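Arginine kinase (Anthopleura japonica, PDB 4RF6) catalyses the reversible transfer of a phosphoryl group from ATP to L-arginine, giving phosphoarginine and ADP, with two phosphagen kinase units in tandem in one chain. Local coordinates at residues A494-E508 with L578-I590. Numbering follows the deposited sequence.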
loop_
_atom_site.group_PDB
_atom_site.type_symbol
_atom_site.label_atom_id
_atom_site.label_comp_id
_atom_site.label_asym_id
_atom_site.label_seq_id
_atom_site.Cartn_x
_atom_site.Cartn_y
_atom_site.Cartn_z
ATOM N N ALA A 494 1.162 17.852 -5.561
ATOM C CA ALA A 494 -0.057 18.178 -4.828
ATOM C C ALA A 494 0.321 18.278 -3.355
ATOM O O ALA A 494 1.476 18.025 -2.978
ATOM C CB ALA A 494 -1.102 17.099 -5.033
ATOM N N LEU A 495 -0.633 18.642 -2.506
ATOM C CA LEU A 495 -0.381 18.530 -1.076
ATOM C C LEU A 495 -0.765 17.106 -0.693
ATOM O O LEU A 495 -1.294 16.368 -1.525
ATOM C CB LEU A 495 -1.156 19.586 -0.291
ATOM C CG LEU A 495 -0.673 21.017 -0.557
ATOM C CD1 LEU A 495 -1.697 22.060 -0.132
ATOM C CD2 LEU A 495 0.641 21.260 0.160
ATOM N N THR A 496 -0.478 16.704 0.541
ATOM C CA THR A 496 -0.762 15.339 0.991
ATOM C C THR A 496 -2.167 14.785 0.660
ATOM O O THR A 496 -2.282 13.633 0.225
ATOM C CB THR A 496 -0.431 15.168 2.494
ATOM O OG1 THR A 496 0.986 15.320 2.680
ATOM C CG2 THR A 496 -0.829 13.801 2.978
ATOM N N PRO A 497 -3.234 15.588 0.853
ATOM C CA PRO A 497 -4.561 15.008 0.589
ATOM C C PRO A 497 -4.819 14.723 -0.885
ATOM O O PRO A 497 -5.715 13.931 -1.193
ATOM C CB PRO A 497 -5.521 16.103 1.062
ATOM C CG PRO A 497 -4.728 16.911 2.051
ATOM C CD PRO A 497 -3.341 16.916 1.485
ATOM N N GLY A 498 -4.070 15.361 -1.783
ATOM C CA GLY A 498 -4.334 15.222 -3.207
ATOM C C GLY A 498 -3.312 14.385 -3.956
ATOM O O GLY A 498 -3.398 14.234 -5.177
ATOM N N LEU A 499 -2.346 13.836 -3.222
ATOM C CA LEU A 499 -1.247 13.080 -3.827
ATOM C C LEU A 499 -1.713 11.851 -4.602
ATOM O O LEU A 499 -2.598 11.117 -4.151
ATOM C CB LEU A 499 -0.243 12.631 -2.757
ATOM C CG LEU A 499 0.695 13.652 -2.123
ATOM C CD1 LEU A 499 1.584 12.975 -1.079
ATOM C CD2 LEU A 499 1.547 14.329 -3.180
ATOM N N THR A 500 -1.104 11.630 -5.768
ATOM C CA THR A 500 -1.276 10.380 -6.501
ATOM C C THR A 500 -0.234 9.391 -6.002
ATOM O O THR A 500 0.701 9.773 -5.289
ATOM C CB THR A 500 -1.097 10.556 -8.018
ATOM O OG1 THR A 500 0.260 10.924 -8.301
ATOM C CG2 THR A 500 -2.045 11.616 -8.567
ATOM N N ARG A 501 -0.381 8.122 -6.368
ATOM C CA ARG A 501 0.565 7.106 -5.924
ATOM C C ARG A 501 1.996 7.451 -6.315
ATOM O O ARG A 501 2.906 7.399 -5.479
ATOM C CB ARG A 501 0.209 5.734 -6.495
ATOM C CG ARG A 501 1.293 4.690 -6.265
ATOM C CD ARG A 501 0.773 3.279 -6.500
ATOM N NE ARG A 501 1.730 2.292 -6.016
ATOM C CZ ARG A 501 2.636 1.687 -6.778
ATOM N NH1 ARG A 501 2.701 1.939 -8.081
ATOM N NH2 ARG A 501 3.474 0.819 -6.235
ATOM N N ASN A 502 2.194 7.799 -7.584
ATOM C CA ASN A 502 3.538 8.063 -8.096
ATOM C C ASN A 502 4.181 9.315 -7.504
ATOM O O ASN A 502 5.385 9.334 -7.251
ATOM C CB ASN A 502 3.531 8.124 -9.629
ATOM C CG ASN A 502 3.260 6.772 -10.263
ATOM O OD1 ASN A 502 3.546 5.731 -9.672
ATOM N ND2 ASN A 502 2.707 6.783 -11.472
ATOM N N GLU A 503 3.386 10.359 -7.283
ATOM C CA GLU A 503 3.889 11.550 -6.593
ATOM C C GLU A 503 4.456 11.213 -5.212
ATOM O O GLU A 503 5.566 11.625 -4.863
ATOM C CB GLU A 503 2.785 12.592 -6.424
ATOM C CG GLU A 503 2.359 13.325 -7.685
ATOM C CD GLU A 503 1.271 14.350 -7.393
ATOM O OE1 GLU A 503 1.565 15.561 -7.430
ATOM O OE2 GLU A 503 0.127 13.934 -7.109
ATOM N N ARG A 504 3.688 10.471 -4.420
ATOM C CA ARG A 504 4.115 10.134 -3.059
ATOM C C ARG A 504 5.419 9.338 -3.075
ATOM O O ARG A 504 6.314 9.573 -2.255
ATOM C CB ARG A 504 3.027 9.350 -2.313
ATOM C CG ARG A 504 3.407 9.025 -0.871
ATOM C CD ARG A 504 2.335 8.180 -0.184
ATOM N NE ARG A 504 1.062 8.892 -0.102
ATOM C CZ ARG A 504 0.016 8.645 -0.878
ATOM N NH1 ARG A 504 0.085 7.695 -1.800
ATOM N NH2 ARG A 504 -1.102 9.346 -0.734
ATOM N N LEU A 505 5.517 8.396 -4.009
ATOM C CA LEU A 505 6.728 7.601 -4.181
ATOM C C LEU A 505 7.898 8.468 -4.650
ATOM O O LEU A 505 9.032 8.257 -4.227
ATOM C CB LEU A 505 6.496 6.458 -5.177
ATOM C CG LEU A 505 5.611 5.292 -4.744
ATOM C CD1 LEU A 505 5.265 4.414 -5.936
ATOM C CD2 LEU A 505 6.297 4.463 -3.671
ATOM N N ASP A 506 7.626 9.427 -5.534
ATOM C CA ASP A 506 8.674 10.335 -6.008
ATOM C C ASP A 506 9.190 11.199 -4.866
ATOM O O ASP A 506 10.390 11.416 -4.732
ATOM C CB ASP A 506 8.168 11.240 -7.136
ATOM C CG ASP A 506 8.031 10.511 -8.460
ATOM O OD1 ASP A 506 8.548 9.377 -8.576
ATOM O OD2 ASP A 506 7.412 11.078 -9.388
ATOM N N ILE A 507 8.267 11.696 -4.051
ATOM C CA ILE A 507 8.617 12.500 -2.885
ATOM C C ILE A 507 9.497 11.714 -1.915
ATOM O O ILE A 507 10.541 12.207 -1.490
ATOM C CB ILE A 507 7.351 13.018 -2.172
ATOM C CG1 ILE A 507 6.681 14.104 -3.015
ATOM C CG2 ILE A 507 7.687 13.544 -0.786
ATOM C CD1 ILE A 507 5.222 14.369 -2.659
ATOM N N GLU A 508 9.088 10.495 -1.570
ATOM C CA GLU A 508 9.884 9.675 -0.659
ATOM C C GLU A 508 11.297 9.487 -1.213
ATOM O O GLU A 508 12.285 9.646 -0.496
ATOM C CB GLU A 508 9.238 8.308 -0.412
ATOM C CG GLU A 508 9.979 7.497 0.649
ATOM C CD GLU A 508 9.694 6.005 0.599
ATOM O OE1 GLU A 508 10.068 5.312 1.568
ATOM O OE2 GLU A 508 9.118 5.528 -0.403
ATOM N N LEU A 578 15.144 14.805 13.596
ATOM C CA LEU A 578 14.165 13.796 13.228
ATOM C C LEU A 578 13.308 14.283 12.065
ATOM O O LEU A 578 12.863 15.435 12.049
ATOM C CB LEU A 578 13.278 13.476 14.434
ATOM C CG LEU A 578 12.113 12.517 14.203
ATOM C CD1 LEU A 578 12.634 11.116 13.903
ATOM C CD2 LEU A 578 11.185 12.505 15.404
ATOM N N VAL A 579 13.092 13.412 11.083
ATOM C CA VAL A 579 12.209 13.725 9.963
ATOM C C VAL A 579 11.157 12.636 9.788
ATOM O O VAL A 579 11.476 11.444 9.793
ATOM C CB VAL A 579 12.984 13.882 8.642
ATOM C CG1 VAL A 579 12.043 14.300 7.523
ATOM C CG2 VAL A 579 14.101 14.900 8.788
ATOM N N TRP A 580 9.900 13.046 9.652
ATOM C CA TRP A 580 8.851 12.126 9.239
ATOM C C TRP A 580 8.518 12.417 7.787
ATOM O O TRP A 580 8.314 13.577 7.412
ATOM C CB TRP A 580 7.604 12.289 10.100
ATOM C CG TRP A 580 7.746 11.719 11.471
ATOM C CD1 TRP A 580 8.787 10.970 11.952
ATOM C CD2 TRP A 580 6.818 11.857 12.553
ATOM N NE1 TRP A 580 8.556 10.632 13.264
ATOM C CE2 TRP A 580 7.355 11.164 13.658
ATOM C CE3 TRP A 580 5.583 12.502 12.694
ATOM C CZ2 TRP A 580 6.697 11.094 14.892
ATOM C CZ3 TRP A 580 4.930 12.431 13.918
ATOM C CH2 TRP A 580 5.490 11.735 15.001
ATOM N N ILE A 581 8.468 11.366 6.970
ATOM C CA ILE A 581 8.184 11.522 5.547
ATOM C C ILE A 581 6.785 11.034 5.188
ATOM O O ILE A 581 6.425 9.882 5.462
ATOM C CB ILE A 581 9.231 10.799 4.680
ATOM C CG1 ILE A 581 10.635 11.301 5.020
ATOM C CG2 ILE A 581 8.938 11.010 3.197
ATOM C CD1 ILE A 581 11.739 10.648 4.200
ATOM N N ASN A 582 6.004 11.928 4.581
ATOM C CA ASN A 582 4.658 11.620 4.107
ATOM C C ASN A 582 3.690 11.171 5.199
ATOM O O ASN A 582 2.802 10.351 4.954
ATOM C CB ASN A 582 4.702 10.608 2.948
ATOM C CG ASN A 582 5.177 11.237 1.648
ATOM O OD1 ASN A 582 4.833 12.374 1.346
ATOM N ND2 ASN A 582 5.978 10.496 0.877
ATOM N N GLU A 583 3.869 11.711 6.402
ATOM C CA GLU A 583 2.899 11.514 7.472
ATOM C C GLU A 583 1.657 12.381 7.190
ATOM O O GLU A 583 0.869 12.063 6.294
ATOM C CB GLU A 583 3.531 11.837 8.831
ATOM C CG GLU A 583 2.705 11.402 10.041
ATOM C CD GLU A 583 2.180 12.578 10.847
ATOM O OE1 GLU A 583 2.691 13.705 10.661
ATOM O OE2 GLU A 583 1.254 12.370 11.660
ATOM N N GLU A 584 1.485 13.478 7.925
ATOM C CA GLU A 584 0.370 14.401 7.675
ATOM C C GLU A 584 0.758 15.414 6.602
ATOM O O GLU A 584 -0.037 15.742 5.715
ATOM C CB GLU A 584 -0.036 15.129 8.960
ATOM C CG GLU A 584 -1.258 16.038 8.810
ATOM C CD GLU A 584 -1.681 16.679 10.125
ATOM O OE1 GLU A 584 -1.025 16.414 11.154
ATOM O OE2 GLU A 584 -2.668 17.441 10.132
ATOM N N ASP A 585 1.978 15.928 6.713
ATOM C CA ASP A 585 2.593 16.684 5.635
ATOM C C ASP A 585 3.681 15.813 5.021
ATOM O O ASP A 585 4.050 14.772 5.579
ATOM C CB ASP A 585 3.191 17.994 6.153
ATOM C CG ASP A 585 2.132 19.014 6.518
ATOM O OD1 ASP A 585 1.613 19.674 5.594
ATOM O OD2 ASP A 585 1.823 19.149 7.722
ATOM N N GLN A 586 4.189 16.230 3.871
ATOM C CA GLN A 586 5.209 15.452 3.188
ATOM C C GLN A 586 6.482 15.432 4.024
ATOM O O GLN A 586 7.175 14.414 4.099
ATOM C CB GLN A 586 5.417 16.013 1.779
ATOM C CG GLN A 586 4.148 15.812 0.925
ATOM C CD GLN A 586 4.022 16.759 -0.255
ATOM O OE1 GLN A 586 4.992 17.392 -0.677
ATOM N NE2 GLN A 586 2.812 16.853 -0.801
ATOM N N LEU A 587 6.748 16.554 4.691
ATOM C CA LEU A 587 7.891 16.684 5.585
ATOM C C LEU A 587 7.492 17.252 6.942
ATOM O O LEU A 587 6.878 18.326 7.021
ATOM C CB LEU A 587 8.953 17.588 4.963
ATOM C CG LEU A 587 9.587 17.071 3.679
ATOM C CD1 LEU A 587 10.429 18.140 3.016
ATOM C CD2 LEU A 587 10.433 15.849 4.004
ATOM N N ARG A 588 7.837 16.529 8.005
ATOM C CA ARG A 588 7.809 17.103 9.345
ATOM C C ARG A 588 9.233 17.040 9.877
ATOM O O ARG A 588 9.806 15.957 10.035
ATOM C CB ARG A 588 6.854 16.352 10.265
ATOM C CG ARG A 588 6.630 17.078 11.582
ATOM C CD ARG A 588 6.172 16.136 12.675
ATOM N NE ARG A 588 4.786 16.370 13.060
ATOM C CZ ARG A 588 4.323 16.201 14.296
ATOM N NH1 ARG A 588 5.142 15.799 15.260
ATOM N NH2 ARG A 588 3.047 16.436 14.569
ATOM N N ILE A 589 9.806 18.210 10.134
ATOM C CA ILE A 589 11.236 18.320 10.395
ATOM C C ILE A 589 11.459 18.860 11.800
ATOM O O ILE A 589 10.975 19.943 12.132
ATOM C CB ILE A 589 11.901 19.223 9.343
ATOM C CG1 ILE A 589 11.466 18.780 7.941
ATOM C CG2 ILE A 589 13.420 19.191 9.490
ATOM C CD1 ILE A 589 11.939 19.664 6.795
ATOM N N ILE A 590 12.188 18.103 12.622
ATOM C CA ILE A 590 12.273 18.388 14.054
ATOM C C ILE A 590 13.705 18.423 14.598
ATOM O O ILE A 590 14.454 17.452 14.461
ATOM C CB ILE A 590 11.475 17.349 14.864
ATOM C CG1 ILE A 590 10.043 17.233 14.337
ATOM C CG2 ILE A 590 11.474 17.697 16.352
ATOM C CD1 ILE A 590 9.223 16.155 15.012
HETATM O O HOH W 1 0.356 18.536 2.664
HETATM O O HOH W 2 2.260 13.218 2.100
HETATM O O HOH W 3 1.378 10.693 1.973
#
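Gln586 reaches from the hairpin into the loop before helix 501-516, where its NE2 donates to Ala494 O at 2.8 Å, the acceptor lying 4° out of the amide plane. With OE1 taken by Val490 N, both ends of this buried amide are held, which fixes its rotation. Asn582 ND2 has its stronger partner in Gly566 O and adds only a weak, bent bond to Arg504 O (3.3 Å, 124°). Thr496 OG1 lies 3.2 Å from Glu584 O, at best a weak bond.

One water donates to Asn582 OD1 at 2.8 Å and sits close to Thr496 OG1; another accepts from Arg504 NE in the guanidinium plane and donates weakly to Asn582 O.

Aliphatic groups pack around the two amides. Ile507, with CG1 anti to its carbonyl carbon (chi1 -72°), sends CD1 to 3.6 Å from Gln586 CD, while its CG2 faces Asn582 OD1. Leu499 CD2 lies 3.7 Å from Gln586 NE2, and Arg504 CG touches Asn582 ND2 at 3.4 Å.

The arrangement joins the loop and first two turns of helix 501-516, whose N-terminus is closed by a capping box of Thr500 and Glu503, to the turn of an antiparallel beta-hairpin in the eight-stranded sheet of the second phosphagen kinase C-terminal catalytic domain.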